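Local atomic coordinates of ABC transporter binding protein AcbH (Actinoplanes, PDB entry 3OO8), a protein that serves as the extracellular solute receptor of an ABC transporter and binds beta-D-galactopyranose with an exclusive preference. Residues F70-L78 with A86-F97; G101-V109 with L305-K316. The protein carries 2 engineered substitutions. All coordinates share one frame; numbering follows the deposited sequence.

Overall arrangement
Both contacts belong to one lobe of a class 2 solute-binding fold and lie on the same side of the chain's centre, with their own centres about 14 Å apart. Contact 1 comes first along the chain and is local: helix 67-79 packs on strand 85-89 and helix 92-99. Contact 2 opens after it and is long-range, bringing the loop between helices 92-99 and 107-113 to the chain that leaves strand 301-304, itself the antiparallel neighbour of strand 85-89. They touch where Leu78 meets Pro306 and Leu94 meets Leu103. Contact 1, with two galactose-binding residues, probably helps to shape the sugar site; contact 2, farther from the chain's centre, joins segments nearly 200 residues apart into that lobe.

Contact 1 (F70-L78 with A86-F97); sequences FQNNISNYL and ATWFAGYRLQFF
Ile74 packs against Trp88 and Phe97, and the apolar side of the contact is built round these three side chains. Ile74 CG1 stands over the six-membered ring of Trp88, 3.9 Å from the centroid, a CH-pi contact, while Ile74 CG2 reaches Phe97 CZ at 3.6 Å. With CG1 anti to the backbone N (chi1 -168°), both branches of the isoleucine are turned to the aromatic pair. A second CH-pi contact lies one helical turn on, where Leu78 CD1 sits over a face of Phe97, 4.0 Å from its centroid. Phe70 meets Ala86 CB with its ring edge, at CZ.

The polar groups are placed differently. In the conformer modelled here, Gln71 bends at chi2 (-56°), which brings NE2 to the edge of the Phe89 ring; the side chain has a second conformer, and this close approach is doubtful. In this conformer OE1 accepts a hydrogen bond from Asn35 ND2. Phe89 in turn lies against the face of Trp88 opposite Ile74, and also makes a cation-pi contact with Arg373. The Arg93 guanidinium has Trp88 CZ2 over one face and Ile74 CG2 3.6 Å from NH2.

Gln71, Arg93 and Arg373 bind beta-D-galactose, absent here. The chemistry is consistent with apolar groups joining helix 67-79 to strand 85-89 and to helix 92-99, while Trp88 and Phe89 carry that packing on into the binding site.

Contact 2 (G101-V109 with L305-K316); sequences GLLTPIDDV and LPKKGKNAAAAK
Lys307 lays its aliphatic chain along the backbone of Gly101 and Leu102, with CB 3.4 Å from Leu102 O. The chain starts out extended and then bends at chi3 (-76°), which carries NZ back to Gly101 O for a 3.0 Å hydrogen bond. That carbonyl belongs to the glycine of a Schellman motif, at the end of helix 92-99.

Backbone bonds join the segments beside it. Lys307 N donates to Leu102 O over 2.8 Å, and Thr104 N donates to Leu305 O at 2.9 Å. The two bonds flank the single beta bridge between Leu103 and Pro306. Water 1 links Leu102 O to Lys308 N, and water 2 accepts from Leu305 N and probably donates to Thr104 O, so bridging solvent appears to extend the pairing.

Farther on, side chains take over. Leu305 CD1 packs on Ile106 CG2, and its CD2 lies against Thr104 CB. Lys316, extended beyond CG, passes Val109 CG2 and ends in a salt bridge, NZ to Asp108 OD2 at 2.8 Å, met on the syn side of the carboxylate. Asp108 OD1 accepts the N-H of Val109, which may help to fix the carboxylate's rotation. Water 3 joins Lys316 NZ to Pro105 O, giving the ammonium a second partner.

The salt bridge thus couples the first turn of helix 107-113 to helix 312-322, whose Leu319 also touches Ile106 and Leu305. At the other end Leu102 rests on helices 67-79 and 92-99, Leu103 packs on Leu94 and Phe97, and the segment from Leu305 to Lys307 continues directly from strand 301-304 of the lobe's sheet.

Contact 1 (F70-L78 with A86-F97)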
loop_
_atom_site.group_PDB
_atom_site.type_symbol
_atom_site.label_atom_id
_atom_site.label_comp_id
_atom_site.label_asym_id
_atom_site.label_seq_id
_atom_site.Cartn_x
_atom_site.Cartn_y
_atom_site.Cartn_z
ATOM N N PHE A 70 15.958 -8.572 7.397
ATOM C CA PHE A 70 15.305 -7.903 8.528
ATOM C C PHE A 70 13.831 -8.327 8.600
ATOM O O PHE A 70 13.320 -8.656 9.680
ATOM C CB PHE A 70 15.401 -6.368 8.366
ATOM C CG PHE A 70 14.971 -5.615 9.585
ATOM C CD1 PHE A 70 15.907 -5.349 10.596
ATOM C CD2 PHE A 70 13.647 -5.163 9.718
ATOM C CE1 PHE A 70 15.534 -4.668 11.768
ATOM C CE2 PHE A 70 13.258 -4.488 10.896
ATOM C CZ PHE A 70 14.207 -4.227 11.895
ATOM N N GLN A 71 13.143 -8.296 7.464
ATOM C CA GLN A 71 11.740 -8.681 7.409
ATOM C C GLN A 71 11.618 -10.116 7.947
ATOM O O GLN A 71 10.825 -10.404 8.851
ATOM C CB GLN A 71 11.268 -8.658 5.946
ATOM C CG GLN A 71 11.642 -7.373 5.218
ATOM C CD GLN A 71 11.124 -6.135 5.913
ATOM O OE1 GLN A 71 11.896 -5.364 6.475
ATOM N NE2 GLN A 71 9.810 -5.941 5.883
ATOM N N ASN A 72 12.452 -10.994 7.409
ATOM C CA ASN A 72 12.365 -12.427 7.751
ATOM C C ASN A 72 12.640 -12.704 9.224
ATOM O O ASN A 72 12.083 -13.657 9.784
ATOM C CB ASN A 72 13.281 -13.265 6.854
ATOM C CG ASN A 72 12.783 -13.367 5.428
ATOM O OD1 ASN A 72 11.591 -13.195 5.143
ATOM N ND2 ASN A 72 13.706 -13.665 4.514
ATOM N N ASN A 73 13.472 -11.871 9.854
ATOM C CA ASN A 73 13.853 -12.092 11.250
ATOM C C ASN A 73 13.046 -11.299 12.269
ATOM O O ASN A 73 13.327 -11.373 13.470
ATOM C CB ASN A 73 15.357 -11.809 11.430
ATOM C CG ASN A 73 15.885 -12.197 12.826
ATOM O OD1 ASN A 73 15.715 -13.339 13.283
ATOM N ND2 ASN A 73 16.569 -11.255 13.480
ATOM N N ILE A 74 12.035 -10.564 11.820
ATOM C CA ILE A 74 11.350 -9.633 12.731
ATOM C C ILE A 74 10.863 -10.170 14.081
ATOM O O ILE A 74 11.118 -9.560 15.116
ATOM C CB ILE A 74 10.239 -8.812 11.999
ATOM C CG1 ILE A 74 9.740 -7.651 12.864
ATOM C CG2 ILE A 74 9.089 -9.705 11.527
ATOM C CD1 ILE A 74 10.787 -6.619 13.157
ATOM N N SER A 75 10.145 -11.292 14.086
ATOM C CA SER A 75 9.602 -11.801 15.351
ATOM C C SER A 75 10.746 -12.176 16.312
ATOM O O SER A 75 10.721 -11.817 17.500
ATOM C CB SER A 75 8.664 -12.991 15.081
ATOM O OG SER A 75 8.083 -13.446 16.298
ATOM N N ASN A 76 11.753 -12.880 15.799
ATOM C CA ASN A 76 12.911 -13.291 16.612
ATOM C C ASN A 76 13.665 -12.061 17.111
ATOM O O ASN A 76 14.108 -11.995 18.265
ATOM C CB ASN A 76 13.872 -14.149 15.781
ATOM C CG ASN A 76 15.079 -14.637 16.585
ATOM O OD1 ASN A 76 14.932 -15.218 17.662
ATOM N ND2 ASN A 76 16.270 -14.413 16.059
ATOM N N TYR A 77 13.790 -11.081 16.218
ATOM C CA TYR A 77 14.439 -9.810 16.534
ATOM C C TYR A 77 13.784 -9.080 17.700
ATOM O O TYR A 77 14.470 -8.641 18.629
ATOM C CB TYR A 77 14.486 -8.943 15.277
ATOM C CG TYR A 77 14.864 -7.483 15.499
ATOM C CD1 TYR A 77 16.197 -7.085 15.577
ATOM C CD2 TYR A 77 13.874 -6.502 15.558
ATOM C CE1 TYR A 77 16.536 -5.730 15.771
ATOM C CE2 TYR A 77 14.209 -5.163 15.719
ATOM C CZ TYR A 77 15.534 -4.783 15.825
ATOM O OH TYR A 77 15.848 -3.432 15.974
ATOM N N LEU A 78 12.457 -8.954 17.668
ATOM C CA LEU A 78 11.732 -8.281 18.729
ATOM C C LEU A 78 11.822 -9.050 20.045
ATOM O O LEU A 78 11.777 -8.467 21.132
ATOM C CB LEU A 78 10.258 -8.127 18.324
ATOM C CG LEU A 78 10.058 -7.152 17.155
ATOM C CD1 LEU A 78 8.636 -7.220 16.629
ATOM C CD2 LEU A 78 10.410 -5.728 17.597
ATOM N N ALA A 86 12.740 0.772 15.564
ATOM C CA ALA A 86 12.937 0.020 14.331
ATOM C C ALA A 86 12.008 0.413 13.182
ATOM O O ALA A 86 10.927 0.916 13.373
ATOM C CB ALA A 86 12.826 -1.507 14.621
ATOM N N THR A 87 12.465 0.200 11.969
ATOM C CA THR A 87 11.621 0.362 10.824
ATOM C C THR A 87 10.585 -0.745 10.704
ATOM O O THR A 87 10.915 -1.917 10.844
ATOM C CB THR A 87 12.475 0.223 9.564
ATOM O OG1 THR A 87 13.279 -0.971 9.635
ATOM C CG2 THR A 87 13.400 1.446 9.423
ATOM N N TRP A 88 9.339 -0.385 10.423
ATOM C CA TRP A 88 8.348 -1.419 10.131
ATOM C C TRP A 88 7.272 -0.800 9.235
ATOM O O TRP A 88 7.529 0.169 8.535
ATOM C CB TRP A 88 7.778 -2.066 11.424
ATOM C CG TRP A 88 7.097 -3.378 11.120
ATOM C CD1 TRP A 88 5.776 -3.697 11.318
ATOM C CD2 TRP A 88 7.699 -4.525 10.507
ATOM N NE1 TRP A 88 5.530 -4.969 10.858
ATOM C CE2 TRP A 88 6.682 -5.498 10.349
ATOM C CE3 TRP A 88 8.989 -4.821 10.055
ATOM C CZ2 TRP A 88 6.925 -6.746 9.750
ATOM C CZ3 TRP A 88 9.233 -6.095 9.479
ATOM C CH2 TRP A 88 8.197 -7.017 9.336
ATOM N N PHE A 89 6.052 -1.323 9.269
ATOM C CA PHE A 89 4.997 -0.765 8.408
ATOM C C PHE A 89 3.638 -1.217 8.931
ATOM O O PHE A 89 3.539 -2.187 9.701
ATOM C CB PHE A 89 5.214 -1.250 6.965
ATOM C CG PHE A 89 5.527 -2.724 6.862
ATOM C CD1 PHE A 89 4.511 -3.691 6.840
ATOM C CD2 PHE A 89 6.844 -3.145 6.769
ATOM C CE1 PHE A 89 4.814 -5.046 6.724
ATOM C CE2 PHE A 89 7.147 -4.489 6.672
ATOM C CZ PHE A 89 6.148 -5.436 6.660
ATOM N N ALA A 90 2.596 -0.506 8.521
ATOM C CA ALA A 90 1.241 -0.822 8.938
ATOM C C ALA A 90 0.799 -2.206 8.447
ATOM O O ALA A 90 1.316 -2.741 7.449
ATOM C CB ALA A 90 0.259 0.292 8.470
ATOM N N GLY A 91 -0.172 -2.780 9.152
ATOM C CA GLY A 91 -0.795 -4.007 8.655
ATOM C C GLY A 91 -0.920 -5.081 9.702
ATOM O O GLY A 91 -0.907 -4.807 10.923
ATOM N N TYR A 92 -1.103 -6.307 9.199
ATOM C CA TYR A 92 -1.370 -7.443 10.066
ATOM C C TYR A 92 -0.287 -7.689 11.100
ATOM O O TYR A 92 -0.588 -7.862 12.285
ATOM C CB TYR A 92 -1.562 -8.686 9.193
ATOM C CG TYR A 92 -2.045 -9.893 9.972
ATOM C CD1 TYR A 92 -3.406 -10.214 9.992
ATOM C CD2 TYR A 92 -1.164 -10.668 10.710
ATOM C CE1 TYR A 92 -3.880 -11.326 10.686
ATOM C CE2 TYR A 92 -1.628 -11.771 11.435
ATOM C CZ TYR A 92 -2.981 -12.088 11.408
ATOM O OH TYR A 92 -3.441 -13.182 12.130
ATOM N N ARG A 93 0.963 -7.681 10.654
ATOM C CA ARG A 93 2.082 -7.999 11.557
ATOM C C ARG A 93 2.273 -6.955 12.659
ATOM O O ARG A 93 2.499 -7.302 13.840
ATOM C CB ARG A 93 3.335 -8.283 10.752
ATOM C CG ARG A 93 3.191 -9.600 9.997
ATOM C CD ARG A 93 4.522 -10.264 9.800
ATOM N NE ARG A 93 5.151 -9.832 8.554
ATOM C CZ ARG A 93 6.348 -10.245 8.154
ATOM N NH1 ARG A 93 6.843 -9.819 6.997
ATOM N NH2 ARG A 93 7.044 -11.077 8.922
ATOM N N LEU A 94 2.106 -5.676 12.315
ATOM C CA LEU A 94 2.168 -4.633 13.342
ATOM C C LEU A 94 1.174 -4.989 14.435
ATOM O O LEU A 94 1.499 -4.958 15.632
ATOM C CB LEU A 94 1.746 -3.276 12.763
ATOM C CG LEU A 94 1.583 -2.120 13.771
ATOM C CD1 LEU A 94 2.955 -1.786 14.374
ATOM C CD2 LEU A 94 1.015 -0.868 13.078
ATOM N N GLN A 95 -0.062 -5.282 14.032
ATOM C CA GLN A 95 -1.081 -5.583 15.038
ATOM C C GLN A 95 -0.806 -6.887 15.788
ATOM O O GLN A 95 -1.120 -6.985 16.976
ATOM C CB GLN A 95 -2.490 -5.542 14.435
ATOM C CG GLN A 95 -2.850 -4.134 13.922
ATOM C CD GLN A 95 -4.299 -3.942 13.643
ATOM O OE1 GLN A 95 -4.948 -4.819 13.079
ATOM N NE2 GLN A 95 -4.842 -2.796 14.063
ATOM N N PHE A 96 -0.215 -7.858 15.101
ATOM C CA PHE A 96 0.133 -9.147 15.709
ATOM C C PHE A 96 1.193 -8.924 16.791
ATOM O O PHE A 96 1.034 -9.394 17.922
ATOM C CB PHE A 96 0.670 -10.117 14.652
ATOM C CG PHE A 96 0.999 -11.485 15.188
ATOM C CD1 PHE A 96 0.003 -12.446 15.309
ATOM C CD2 PHE A 96 2.287 -11.804 15.566
ATOM C CE1 PHE A 96 0.287 -13.705 15.809
ATOM C CE2 PHE A 96 2.590 -13.079 16.055
ATOM C CZ PHE A 96 1.582 -14.021 16.182
ATOM N N PHE A 97 2.250 -8.187 16.461
ATOM C CA PHE A 97 3.296 -7.953 17.437
ATOM C C PHE A 97 2.802 -7.147 18.611
ATOM O O PHE A 97 3.173 -7.469 19.742
ATOM C CB PHE A 97 4.551 -7.352 16.814
ATOM C CG PHE A 97 5.088 -8.142 15.656
ATOM C CD1 PHE A 97 5.202 -9.517 15.737
ATOM C CD2 PHE A 97 5.513 -7.504 14.496
ATOM C CE1 PHE A 97 5.705 -10.254 14.672
ATOM C CE2 PHE A 97 6.025 -8.239 13.428
ATOM C CZ PHE A 97 6.115 -9.609 13.522
#

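Contact 2 (G101-V109 with L305-K316)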
loop_
_atom_site.group_PDB
_atom_site.type_symbol
_atom_site.label_atom_id
_atom_site.label_comp_id
_atom_site.label_asym_id
_atom_site.label_seq_id
_atom_site.Cartn_x
_atom_site.Cartn_y
_atom_site.Cartn_z
ATOM N N GLY A 101 2.459 -8.308 22.878
ATOM C CA GLY A 101 3.196 -7.610 23.921
ATOM C C GLY A 101 4.629 -7.294 23.543
ATOM O O GLY A 101 5.449 -7.051 24.419
ATOM N N LEU A 102 4.946 -7.311 22.246
ATOM C CA LEU A 102 6.319 -7.057 21.812
ATOM C C LEU A 102 6.644 -5.589 21.549
ATOM O O LEU A 102 7.808 -5.258 21.318
ATOM C CB LEU A 102 6.652 -7.851 20.536
ATOM C CG LEU A 102 6.586 -9.381 20.657
ATOM C CD1 LEU A 102 6.952 -10.063 19.325
ATOM C CD2 LEU A 102 7.505 -9.812 21.772
ATOM N N LEU A 103 5.630 -4.742 21.562
ATOM C CA LEU A 103 5.792 -3.323 21.222
ATOM C C LEU A 103 5.353 -2.395 22.328
ATOM O O LEU A 103 4.349 -2.645 22.980
ATOM C CB LEU A 103 5.013 -2.992 19.953
ATOM C CG LEU A 103 5.307 -3.849 18.719
ATOM C CD1 LEU A 103 4.471 -3.316 17.578
ATOM C CD2 LEU A 103 6.787 -3.840 18.339
ATOM N N THR A 104 6.100 -1.310 22.532
ATOM C CA THR A 104 5.726 -0.312 23.521
ATOM C C THR A 104 4.687 0.617 22.918
ATOM O O THR A 104 4.888 1.122 21.813
ATOM C CB THR A 104 6.984 0.482 23.942
ATOM O OG1 THR A 104 7.832 -0.396 24.684
ATOM C CG2 THR A 104 6.623 1.653 24.838
ATOM N N PRO A 105 3.546 0.819 23.592
ATOM C CA PRO A 105 2.587 1.775 23.071
ATOM C C PRO A 105 3.132 3.211 23.147
ATOM O O PRO A 105 3.944 3.544 24.047
ATOM C CB PRO A 105 1.366 1.584 23.975
ATOM C CG PRO A 105 1.934 1.146 25.252
ATOM C CD PRO A 105 3.137 0.303 24.923
ATOM N N ILE A 106 2.723 4.043 22.190
ATOM C CA ILE A 106 3.239 5.398 22.083
ATOM C C ILE A 106 2.135 6.449 22.041
ATOM O O ILE A 106 2.188 7.437 21.293
ATOM C CB ILE A 106 4.214 5.526 20.884
ATOM C CG1 ILE A 106 3.549 4.962 19.635
ATOM C CG2 ILE A 106 5.483 4.708 21.146
ATOM C CD1 ILE A 106 4.296 5.357 18.367
ATOM N N ASP A 107 1.156 6.280 22.940
ATOM C CA ASP A 107 0.064 7.225 23.010
ATOM C C ASP A 107 0.636 8.589 23.378
ATOM O O ASP A 107 0.086 9.607 22.980
ATOM C CB ASP A 107 -0.983 6.803 24.056
ATOM C CG ASP A 107 -1.678 5.503 23.704
ATOM O OD1 ASP A 107 -1.725 5.155 22.511
ATOM O OD2 ASP A 107 -2.224 4.844 24.610
ATOM N N ASP A 108 1.691 8.598 24.198
ATOM C CA ASP A 108 2.339 9.837 24.587
ATOM C C ASP A 108 2.971 10.613 23.425
ATOM O O ASP A 108 2.800 11.824 23.308
ATOM C CB ASP A 108 3.294 9.659 25.783
ATOM C CG ASP A 108 4.331 8.567 25.584
ATOM O OD1 ASP A 108 4.402 7.887 24.519
ATOM O OD2 ASP A 108 5.138 8.393 26.521
ATOM N N VAL A 109 3.658 9.900 22.536
ATOM C CA VAL A 109 4.163 10.493 21.305
ATOM C C VAL A 109 3.010 11.094 20.516
ATOM O O VAL A 109 3.105 12.215 20.019
ATOM C CB VAL A 109 4.846 9.411 20.430
ATOM C CG1 VAL A 109 5.198 9.969 19.031
ATOM C CG2 VAL A 109 6.113 8.890 21.143
ATOM N N LEU A 305 8.500 1.016 18.290
ATOM C CA LEU A 305 9.346 1.026 19.488
ATOM C C LEU A 305 9.314 -0.359 20.170
ATOM O O LEU A 305 8.350 -0.669 20.904
ATOM C CB LEU A 305 8.807 2.090 20.446
ATOM C CG LEU A 305 9.778 2.726 21.479
ATOM C CD1 LEU A 305 9.142 3.976 22.134
ATOM C CD2 LEU A 305 10.256 1.701 22.535
ATOM N N PRO A 306 10.338 -1.190 19.935
ATOM C CA PRO A 306 10.356 -2.550 20.501
ATOM C C PRO A 306 10.287 -2.507 22.014
ATOM O O PRO A 306 11.043 -1.753 22.633
ATOM C CB PRO A 306 11.706 -3.094 20.046
ATOM C CG PRO A 306 11.923 -2.401 18.681
ATOM C CD PRO A 306 11.459 -0.989 19.001
ATOM N N LYS A 307 9.342 -3.243 22.594
ATOM C CA LYS A 307 9.248 -3.265 24.068
ATOM C C LYS A 307 10.582 -3.611 24.734
ATOM O O LYS A 307 10.923 -3.025 25.771
ATOM C CB LYS A 307 8.156 -4.224 24.568
ATOM C CG LYS A 307 7.994 -4.177 26.096
ATOM C CD LYS A 307 6.917 -5.107 26.625
ATOM C CE LYS A 307 5.507 -4.577 26.399
ATOM N NZ LYS A 307 4.445 -5.558 26.825
ATOM N N LYS A 308 11.327 -4.545 24.150
ATOM C CA LYS A 308 12.611 -5.008 24.695
ATOM C C LYS A 308 13.772 -4.093 24.333
ATOM O O LYS A 308 14.923 -4.322 24.744
ATOM C CB LYS A 308 12.895 -6.474 24.328
ATOM C CG LYS A 308 11.917 -7.482 24.907
ATOM C CD LYS A 308 12.452 -8.914 24.739
ATOM C CE LYS A 308 13.492 -9.225 25.815
ATOM N NZ LYS A 308 14.309 -10.447 25.544
ATOM N N GLY A 309 13.480 -3.036 23.573
ATOM C CA GLY A 309 14.520 -2.061 23.251
ATOM C C GLY A 309 14.921 -1.271 24.483
ATOM O O GLY A 309 14.191 -1.225 25.482
ATOM N N LYS A 310 16.088 -0.641 24.417
ATOM C CA LYS A 310 16.562 0.182 25.514
ATOM C C LYS A 310 16.379 1.670 25.259
ATOM O O LYS A 310 16.208 2.097 24.121
ATOM C CB LYS A 310 18.017 -0.171 25.834
ATOM C CG LYS A 310 18.118 -1.655 26.229
ATOM C CD LYS A 310 19.469 -2.053 26.780
ATOM C CE LYS A 310 19.441 -3.505 27.272
ATOM N NZ LYS A 310 18.328 -3.899 28.210
ATOM N N ASN A 311 16.398 2.458 26.329
ATOM C CA ASN A 311 16.323 3.903 26.227
ATOM C C ASN A 311 15.036 4.416 25.584
ATOM O O ASN A 311 15.057 5.232 24.652
ATOM C CB ASN A 311 17.578 4.459 25.543
ATOM C CG ASN A 311 17.877 5.873 25.972
ATOM O OD1 ASN A 311 17.139 6.454 26.772
ATOM N ND2 ASN A 311 18.933 6.451 25.418
ATOM N N ALA A 312 13.896 3.952 26.090
ATOM C CA ALA A 312 12.593 4.320 25.524
ATOM C C ALA A 312 12.301 5.806 25.516
ATOM O O ALA A 312 11.694 6.312 24.574
ATOM C CB ALA A 312 11.447 3.546 26.234
ATOM N N ALA A 313 12.681 6.512 26.582
ATOM C CA ALA A 313 12.387 7.940 26.665
ATOM C C ALA A 313 13.017 8.711 25.512
ATOM O O ALA A 313 12.359 9.562 24.893
ATOM C CB ALA A 313 12.860 8.509 28.017
ATOM N N ALA A 314 14.282 8.400 25.230
ATOM C CA ALA A 314 15.005 9.084 24.162
ATOM C C ALA A 314 14.422 8.659 22.821
ATOM O O ALA A 314 14.305 9.471 21.887
ATOM C CB ALA A 314 16.508 8.778 24.227
ATOM N N ALA A 315 14.027 7.390 22.748
ATOM C CA ALA A 315 13.462 6.859 21.466
ATOM C C ALA A 315 12.167 7.602 21.148
ATOM O O ALA A 315 11.870 7.925 19.995
ATOM C CB ALA A 315 13.200 5.349 21.580
ATOM N N LYS A 316 11.380 7.885 22.177
ATOM C CA LYS A 316 10.138 8.613 21.967
ATOM C C LYS A 316 10.377 10.026 21.454
ATOM O O LYS A 316 9.587 10.529 20.677
ATOM C CB LYS A 316 9.293 8.622 23.251
ATOM C CG LYS A 316 8.630 7.293 23.532
ATOM C CD LYS A 316 7.938 7.303 24.914
ATOM C CE LYS A 316 7.236 5.991 25.184
ATOM N NZ LYS A 316 6.637 6.022 26.582
HETATM O O HOH W 1 10.524 -6.118 21.743
HETATM O O HOH W 2 5.805 0.524 19.110
HETATM O O HOH W 3 4.505 3.892 26.548
#